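Local coordinates for protein D-ribulose-5-phosphate 3-epimerase, putative (PDB 1TQX) that probably interconverts D-ribulose 5-phosphate and D-xylulose 5-phosphate as a zinc-binding epimerase with a TIM-barrel fold, at residues A6-S11 against G31-H36; I35-M40 against I65-H70. All coordinates share one frame; numbering follows the deposited sequence.

Contact 1 (A6-S11 against G31-H36); sequences AIIAPS and GAEWIH. With ZN (zinc ion), chain D.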
ATOM      1  N   ALA A   6      -8.101  -9.007   7.559  1.00 26.10           N
ATOM      2  CA  ALA A   6      -8.729  -7.867   6.897  1.00 25.73           C
ATOM      3  C   ALA A   6      -8.002  -6.643   7.444  1.00 24.87           C
ATOM      4  O   ALA A   6      -8.059  -6.377   8.640  1.00 25.04           O
ATOM      5  CB  ALA A   6     -10.201  -7.801   7.246  1.00 26.11           C
ATOM      6  N   ILE A   7      -7.321  -5.898   6.580  1.00 23.75           N
ATOM      7  CA  ILE A   7      -6.565  -4.735   7.042  1.00 22.93           C
ATOM      8  C   ILE A   7      -6.950  -3.426   6.367  1.00 22.46           C
ATOM      9  O   ILE A   7      -7.004  -3.342   5.142  1.00 22.56           O
ATOM     10  CB  ILE A   7      -5.050  -4.964   6.830  1.00 23.05           C
ATOM     11  CG1 ILE A   7      -4.605  -6.197   7.620  1.00 26.05           C
ATOM     12  CG2 ILE A   7      -4.262  -3.722   7.249  1.00 22.83           C
ATOM     13  CD1 ILE A   7      -3.258  -6.743   7.204  1.00 27.36           C
ATOM     14  N   ILE A   8      -7.211  -2.402   7.175  1.00 22.36           N
ATOM     15  CA  ILE A   8      -7.551  -1.093   6.641  1.00 21.98           C
ATOM     16  C   ILE A   8      -6.326  -0.205   6.856  1.00 22.59           C
ATOM     17  O   ILE A   8      -5.829  -0.082   7.980  1.00 22.36           O
ATOM     18  CB  ILE A   8      -8.770  -0.482   7.364  1.00 23.37           C
ATOM     19  CG1 ILE A   8      -9.958  -1.442   7.277  1.00 20.97           C
ATOM     20  CG2 ILE A   8      -9.131   0.859   6.736  1.00 21.54           C
ATOM     21  CD1 ILE A   8     -10.326  -1.839   5.863  1.00 22.51           C
ATOM     22  N   ALA A   9      -5.834   0.396   5.777  1.00 20.99           N
ATOM     23  CA  ALA A   9      -4.654   1.254   5.855  1.00 19.93           C
ATOM     24  C   ALA A   9      -4.913   2.642   5.272  1.00 19.61           C
ATOM     25  O   ALA A   9      -4.727   2.866   4.077  1.00 20.85           O
ATOM     26  CB  ALA A   9      -3.485   0.587   5.128  1.00 18.51           C
ATOM     27  N   PRO A  10      -5.338   3.595   6.118  1.00 19.02           N
ATOM     28  CA  PRO A  10      -5.620   4.967   5.678  1.00 18.49           C
ATOM     29  C   PRO A  10      -4.376   5.599   5.051  1.00 19.19           C
ATOM     30  O   PRO A  10      -3.274   5.486   5.591  1.00 18.56           O
ATOM     31  CB  PRO A  10      -6.027   5.672   6.975  1.00 17.96           C
ATOM     32  CG  PRO A  10      -6.607   4.545   7.817  1.00 18.70           C
ATOM     33  CD  PRO A  10      -5.622   3.432   7.556  1.00 19.27           C
ATOM     34  N   SER A  11      -4.555   6.259   3.912  1.00 19.02           N
ATOM     35  CA  SER A  11      -3.440   6.901   3.219  1.00 20.27           C
ATOM     36  C   SER A  11      -3.320   8.354   3.674  1.00 20.22           C
ATOM     37  O   SER A  11      -4.169   9.178   3.344  1.00 18.63           O
ATOM     38  CB  SER A  11      -3.663   6.841   1.705  1.00 20.25           C
ATOM     39  OG  SER A  11      -2.550   7.385   1.017  1.00 25.63           O
ATOM     40  N   GLY A  31      -8.799   2.566  15.308  1.00 26.00           N
ATOM     41  CA  GLY A  31      -8.672   1.146  15.044  1.00 25.60           C
ATOM     42  C   GLY A  31      -7.997   0.741  13.748  1.00 24.95           C
ATOM     43  O   GLY A  31      -7.942  -0.447  13.431  1.00 24.00           O
ATOM     44  N   ALA A  32      -7.485   1.701  12.986  1.00 23.89           N
ATOM     45  CA  ALA A  32      -6.806   1.351  11.740  1.00 24.12           C
ATOM     46  C   ALA A  32      -5.572   0.530  12.114  1.00 22.70           C
ATOM     47  O   ALA A  32      -4.810   0.921  12.996  1.00 23.58           O
ATOM     48  CB  ALA A  32      -6.397   2.621  10.978  1.00 22.07           C
ATOM     49  N   GLU A  33      -5.389  -0.609  11.453  1.00 24.17           N
ATOM     50  CA  GLU A  33      -4.253  -1.487  11.735  1.00 23.72           C
ATOM     51  C   GLU A  33      -2.936  -0.970  11.150  1.00 22.73           C
ATOM     52  O   GLU A  33      -1.880  -1.085  11.773  1.00 20.20           O
ATOM     53  CB  GLU A  33      -4.519  -2.897  11.182  1.00 26.19           C
ATOM     54  CG  GLU A  33      -5.709  -3.642  11.813  1.00 28.80           C
ATOM     55  CD  GLU A  33      -7.058  -3.299  11.181  1.00 30.77           C
ATOM     56  OE1 GLU A  33      -8.072  -3.886  11.615  1.00 30.36           O
ATOM     57  OE2 GLU A  33      -7.118  -2.458  10.255  1.00 27.41           O
ATOM     58  N   TRP A  34      -3.012  -0.408   9.948  1.00 20.50           N
ATOM     59  CA  TRP A  34      -1.842   0.107   9.240  1.00 20.09           C
ATOM     60  C   TRP A  34      -2.006   1.588   8.916  1.00 19.88           C
ATOM     61  O   TRP A  34      -3.125   2.107   8.902  1.00 19.11           O
ATOM     62  CB  TRP A  34      -1.682  -0.622   7.899  1.00 19.28           C
ATOM     63  CG  TRP A  34      -1.231  -2.061   7.937  1.00 20.19           C
ATOM     64  CD1 TRP A  34      -1.287  -2.925   8.991  1.00 22.17           C
ATOM     65  CD2 TRP A  34      -0.688  -2.802   6.841  1.00 19.58           C
ATOM     66  NE1 TRP A  34      -0.810  -4.162   8.617  1.00 20.19           N
ATOM     67  CE2 TRP A  34      -0.439  -4.111   7.299  1.00 19.33           C
ATOM     68  CE3 TRP A  34      -0.395  -2.483   5.504  1.00 18.42           C
ATOM     69  CZ2 TRP A  34       0.095  -5.103   6.476  1.00 18.73           C
ATOM     70  CZ3 TRP A  34       0.137  -3.472   4.681  1.00 19.24           C
ATOM     71  CH2 TRP A  34       0.376  -4.769   5.173  1.00 19.41           C
ATOM     72  N   ILE A  35      -0.886   2.261   8.660  1.00 20.45           N
ATOM     73  CA  ILE A  35      -0.911   3.658   8.242  1.00 19.96           C
ATOM     74  C   ILE A  35      -0.126   3.598   6.930  1.00 20.45           C
ATOM     75  O   ILE A  35       1.014   3.140   6.901  1.00 20.07           O
ATOM     76  CB  ILE A  35      -0.255   4.629   9.281  1.00 20.23           C
ATOM     77  CG1 ILE A  35      -0.530   6.075   8.866  1.00 20.96           C
ATOM     78  CG2 ILE A  35       1.247   4.387   9.411  1.00 18.40           C
ATOM     79  CD1 ILE A  35      -2.011   6.436   8.864  1.00 23.05           C
ATOM     80  N   HIS A  36      -0.768   4.010   5.839  1.00 19.11           N
ATOM     81  CA  HIS A  36      -0.153   3.962   4.515  1.00 17.58           C
ATOM     82  C   HIS A  36       0.573   5.259   4.186  1.00 19.04           C
ATOM     83  O   HIS A  36      -0.050   6.321   4.066  1.00 19.36           O
ATOM     84  CB  HIS A  36      -1.230   3.683   3.466  1.00 16.65           C
ATOM     85  CG  HIS A  36      -0.687   3.263   2.139  1.00 17.23           C
ATOM     86  ND1 HIS A  36      -0.156   2.009   1.915  1.00 17.96           N
ATOM     87  CD2 HIS A  36      -0.587   3.927   0.965  1.00 15.62           C
ATOM     88  CE1 HIS A  36       0.245   1.920   0.662  1.00 17.39           C
ATOM     89  NE2 HIS A  36      -0.005   3.070   0.063  1.00 18.35           N
TER
HETATM   90 ZN    ZN D 900       0.138   4.056  -1.941  1.00 23.78          ZN
HETATM   91  O   HOH W   1      -0.011   8.095   2.066  1.00 23.03           O
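Strand 7-10 and strand 34-36 run in the same general direction at 39°, and their backbones are joined sparsely: H36 N donates to P10 O at 2.9 Å, S11 bridges to H36, and W34 N reaches I8 O only through a long, weak bond. Ahead of strand 34-36, where the two segments diverge, a side chain spans the gap. I8 N points almost straight (170°) at E33 OE2, 3.1 Å away, and meets it from above the carboxylate plane; the glutamate chain is turned about its CB-CG bond, which folds the carboxylate back to this amide, while OE1 forms a salt bridge with R218 of helix 210-223. Next to it I7 lays CG2 on one face of the W34 indole, 3.5 Å from the centroid of the five-membered ring and 9° off its normal, a CH-pi contact; CD1 of I7 reaches on to the NE1 and CZ2 side of the indole. A9 CB packs on W34 CB at 3.5 Å, and P10 CD rests against A32 CB. At the far end a water links S11 OG to H36 O, and H36 binds the zinc ion through NE2 at 2.2 Å, its ND1 being held by D68. Such pairing of the first and second parallel strands, with the zinc ligand H36 level with the C-terminal end of strand 7-10, belongs to the TIM barrel of the ribulose-phosphate 3-epimerase family.

Contact 2 (I35-M40 against I65-H70); sequences IHLDVM and IFFDVH. With ZN (zinc ion), chain D.
I35 to D38 pair with F67 to H70 as parallel strands, the segment axes 4.7 Å apart and at 27°. Five backbone hydrogen bonds carry the ladder: I35 N to F66 O, D68 N to I35 O, L37 N to D68 O, H70 N to L37 O and V39 N to H70 O, all between 2.8 and 3.1 Å.

The polar and metal-binding groups H36, D68, D38 and H70 share one face. H36 donates from ND1 to D68 OD2 at 2.6 Å; the oxygen lies almost in the imidazole plane, whereas the donor stands above the carboxylate plane, the two planes being 57° apart. With the zinc bond at NE2, this second-shell bond fixes the rotation of the ring, and it probably makes NE2 a stronger zinc ligand. OD2 also accepts from Q177 and OD1 from Q88, so the carboxylate is itself tethered. D38 binds zinc through OD1 at 2.1 Å and H70 through ND1 at 2.3 Å. H70 CG lies anti to the backbone N (chi1 -179°), carrying the ring out to the ion, and its NE2 is hydrogen-bonded to NE2 of H92. D179 supplies the fourth protein ligand; D38 and D179 are the predicted proton acceptor and donor.

Apolar groups fill the other face. L37 CD1 abuts the F67 ring at CD2, 3.7 Å away, and also nears V69 CG2. I35 CG2 lies beside F67 CD1, while V39 CG2 meets V69 CG1 at 3.6 Å.

Helix 52-58, the crossover of this beta-alpha-beta unit, packs over L37, V39 and F67 through I55, whereas strand 141-145 reaches H36 and H70 through L143 on the barrel's interior.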
ATOM      1  N   ILE A  35      -0.886   2.261   8.660  1.00 20.45           N
ATOM      2  CA  ILE A  35      -0.911   3.658   8.242  1.00 19.96           C
ATOM      3  C   ILE A  35      -0.126   3.598   6.930  1.00 20.45           C
ATOM      4  O   ILE A  35       1.014   3.140   6.901  1.00 20.07           O
ATOM      5  CB  ILE A  35      -0.255   4.629   9.281  1.00 20.23           C
ATOM      6  CG1 ILE A  35      -0.530   6.075   8.866  1.00 20.96           C
ATOM      7  CG2 ILE A  35       1.247   4.387   9.411  1.00 18.40           C
ATOM      8  CD1 ILE A  35      -2.011   6.436   8.864  1.00 23.05           C
ATOM      9  N   HIS A  36      -0.768   4.010   5.839  1.00 19.11           N
ATOM     10  CA  HIS A  36      -0.153   3.962   4.515  1.00 17.58           C
ATOM     11  C   HIS A  36       0.573   5.259   4.186  1.00 19.04           C
ATOM     12  O   HIS A  36      -0.050   6.321   4.066  1.00 19.36           O
ATOM     13  CB  HIS A  36      -1.230   3.683   3.466  1.00 16.65           C
ATOM     14  CG  HIS A  36      -0.687   3.263   2.139  1.00 17.23           C
ATOM     15  ND1 HIS A  36      -0.156   2.009   1.915  1.00 17.96           N
ATOM     16  CD2 HIS A  36      -0.587   3.927   0.965  1.00 15.62           C
ATOM     17  CE1 HIS A  36       0.245   1.920   0.662  1.00 17.39           C
ATOM     18  NE2 HIS A  36      -0.005   3.070   0.063  1.00 18.35           N
ATOM     19  N   LEU A  37       1.887   5.161   4.010  1.00 17.60           N
ATOM     20  CA  LEU A  37       2.732   6.321   3.744  1.00 18.46           C
ATOM     21  C   LEU A  37       3.266   6.377   2.312  1.00 17.49           C
ATOM     22  O   LEU A  37       4.182   5.635   1.954  1.00 16.60           O
ATOM     23  CB  LEU A  37       3.904   6.311   4.741  1.00 19.09           C
ATOM     24  CG  LEU A  37       3.456   6.181   6.203  1.00 20.77           C
ATOM     25  CD1 LEU A  37       4.591   5.664   7.091  1.00 20.62           C
ATOM     26  CD2 LEU A  37       2.960   7.541   6.680  1.00 21.61           C
ATOM     27  N   ASP A  38       2.693   7.264   1.503  1.00 18.27           N
ATOM     28  CA  ASP A  38       3.110   7.422   0.107  1.00 19.59           C
ATOM     29  C   ASP A  38       4.307   8.348  -0.083  1.00 19.28           C
ATOM     30  O   ASP A  38       4.218   9.545   0.179  1.00 20.01           O
ATOM     31  CB  ASP A  38       1.945   7.954  -0.741  1.00 17.75           C
ATOM     32  CG  ASP A  38       0.853   6.927  -0.942  1.00 18.29           C
ATOM     33  OD1 ASP A  38       1.183   5.768  -1.242  1.00 16.84           O
ATOM     34  OD2 ASP A  38      -0.337   7.276  -0.819  1.00 22.51           O
ATOM     35  N   VAL A  39       5.411   7.782  -0.564  1.00 19.87           N
ATOM     36  CA  VAL A  39       6.640   8.534  -0.820  1.00 18.67           C
ATOM     37  C   VAL A  39       6.769   8.729  -2.334  1.00 18.96           C
ATOM     38  O   VAL A  39       6.836   7.754  -3.081  1.00 19.47           O
ATOM     39  CB  VAL A  39       7.869   7.764  -0.292  1.00 18.87           C
ATOM     40  CG1 VAL A  39       9.145   8.576  -0.516  1.00 16.93           C
ATOM     41  CG2 VAL A  39       7.684   7.467   1.204  1.00 19.44           C
ATOM     42  N   MET A  40       6.791   9.985  -2.776  1.00 18.66           N
ATOM     43  CA  MET A  40       6.884  10.331  -4.200  1.00 18.40           C
ATOM     44  C   MET A  40       8.064  11.289  -4.396  1.00 18.62           C
ATOM     45  O   MET A  40       8.245  12.216  -3.601  1.00 19.59           O
ATOM     46  CB  MET A  40       5.573  10.987  -4.647  1.00 17.30           C
ATOM     47  CG  MET A  40       4.348  10.140  -4.335  1.00 19.30           C
ATOM     48  SD  MET A  40       2.841  11.061  -4.619  1.00 24.40           S
ATOM     49  CE  MET A  40       1.592   9.780  -4.374  1.00 27.02           C
ATOM     50  N   ILE A  65       0.452   1.077  15.569  1.00 26.97           N
ATOM     51  CA  ILE A  65       0.181   1.108  14.138  1.00 24.29           C
ATOM     52  C   ILE A  65       1.370   0.727  13.239  1.00 23.11           C
ATOM     53  O   ILE A  65       2.489   1.205  13.415  1.00 24.08           O
ATOM     54  CB  ILE A  65      -0.431   2.472  13.724  1.00 23.14           C
ATOM     55  CG1 ILE A  65      -1.212   2.301  12.419  1.00 21.94           C
ATOM     56  CG2 ILE A  65       0.657   3.533  13.588  1.00 22.81           C
ATOM     57  CD1 ILE A  65      -2.255   3.390  12.169  1.00 20.87           C
ATOM     58  N   PHE A  66       1.090  -0.164  12.290  1.00 22.10           N
ATOM     59  CA  PHE A  66       2.038  -0.720  11.316  1.00 21.49           C
ATOM     60  C   PHE A  66       2.409   0.311  10.235  1.00 21.17           C
ATOM     61  O   PHE A  66       1.528   0.875   9.588  1.00 20.31           O
ATOM     62  CB  PHE A  66       1.357  -1.941  10.687  1.00 19.44           C
ATOM     63  CG  PHE A  66       2.220  -2.758   9.761  1.00 21.71           C
ATOM     64  CD1 PHE A  66       2.760  -3.971  10.188  1.00 20.71           C
ATOM     65  CD2 PHE A  66       2.368  -2.398   8.422  1.00 22.01           C
ATOM     66  CE1 PHE A  66       3.421  -4.822   9.295  1.00 23.98           C
ATOM     67  CE2 PHE A  66       3.031  -3.241   7.516  1.00 22.73           C
ATOM     68  CZ  PHE A  66       3.553  -4.455   7.956  1.00 24.82           C
ATOM     69  N   PHE A  67       3.705   0.541  10.040  1.00 19.09           N
ATOM     70  CA  PHE A  67       4.172   1.502   9.044  1.00 19.73           C
ATOM     71  C   PHE A  67       4.300   0.865   7.662  1.00 20.18           C
ATOM     72  O   PHE A  67       5.227   0.095   7.397  1.00 20.62           O
ATOM     73  CB  PHE A  67       5.518   2.104   9.481  1.00 20.58           C
ATOM     74  CG  PHE A  67       5.386   3.317  10.374  1.00 21.65           C
ATOM     75  CD1 PHE A  67       4.489   3.335  11.446  1.00 22.00           C
ATOM     76  CD2 PHE A  67       6.182   4.440  10.156  1.00 20.90           C
ATOM     77  CE1 PHE A  67       4.395   4.460  12.280  1.00 22.82           C
ATOM     78  CE2 PHE A  67       6.093   5.567  10.986  1.00 21.64           C
ATOM     79  CZ  PHE A  67       5.200   5.574  12.046  1.00 23.86           C
ATOM     80  N   ASP A  68       3.359   1.191   6.783  1.00 19.25           N
ATOM     81  CA  ASP A  68       3.336   0.652   5.430  1.00 20.39           C
ATOM     82  C   ASP A  68       3.766   1.744   4.441  1.00 20.21           C
ATOM     83  O   ASP A  68       2.995   2.644   4.103  1.00 19.21           O
ATOM     84  CB  ASP A  68       1.919   0.137   5.153  1.00 19.68           C
ATOM     85  CG  ASP A  68       1.725  -0.341   3.740  1.00 20.99           C
ATOM     86  OD1 ASP A  68       2.637  -0.988   3.178  1.00 19.71           O
ATOM     87  OD2 ASP A  68       0.626  -0.085   3.200  1.00 22.71           O
ATOM     88  N   VAL A  69       5.010   1.646   3.981  1.00 20.13           N
ATOM     89  CA  VAL A  69       5.582   2.639   3.072  1.00 19.85           C
ATOM     90  C   VAL A  69       5.535   2.245   1.602  1.00 19.33           C
ATOM     91  O   VAL A  69       6.114   1.236   1.196  1.00 19.40           O
ATOM     92  CB  VAL A  69       7.058   2.953   3.451  1.00 19.18           C
ATOM     93  CG1 VAL A  69       7.554   4.145   2.644  1.00 18.03           C
ATOM     94  CG2 VAL A  69       7.166   3.240   4.952  1.00 16.42           C
ATOM     95  N   HIS A  70       4.844   3.057   0.806  1.00 18.92           N
ATOM     96  CA  HIS A  70       4.722   2.815  -0.626  1.00 18.51           C
ATOM     97  C   HIS A  70       5.732   3.725  -1.319  1.00 17.82           C
ATOM     98  O   HIS A  70       5.540   4.938  -1.388  1.00 16.46           O
ATOM     99  CB  HIS A  70       3.300   3.144  -1.099  1.00 19.79           C
ATOM    100  CG  HIS A  70       3.073   2.908  -2.560  1.00 21.69           C
ATOM    101  ND1 HIS A  70       1.868   3.182  -3.176  1.00 21.70           N
ATOM    102  CD2 HIS A  70       3.894   2.443  -3.532  1.00 21.46           C
ATOM    103  CE1 HIS A  70       1.960   2.898  -4.463  1.00 21.21           C
ATOM    104  NE2 HIS A  70       3.178   2.448  -4.705  1.00 23.72           N
TER
HETATM  105 ZN    ZN D 900       0.138   4.056  -1.941  1.00 23.78          ZN

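How the contacts relate
From the N terminus, strand 7-10 leads through helix 20-29 to strand 34-40, and contact 1 closes that excursion of 19 residues. The chain then passes through helix 52-58 to strand 66-72, where contact 2 closes the next one, of 24 residues. The two loops follow one another without crossing, and the contacts share I35 and H36, so strand 34-40 has a neighbour along each of its edges. They also touch directly: E33 O and F66 N probably hydrogen-bond, and W34 stacks with F66. Together they align the first three barrel strands, placing S11 of contact 1 near the zinc ligand D38 of contact 2.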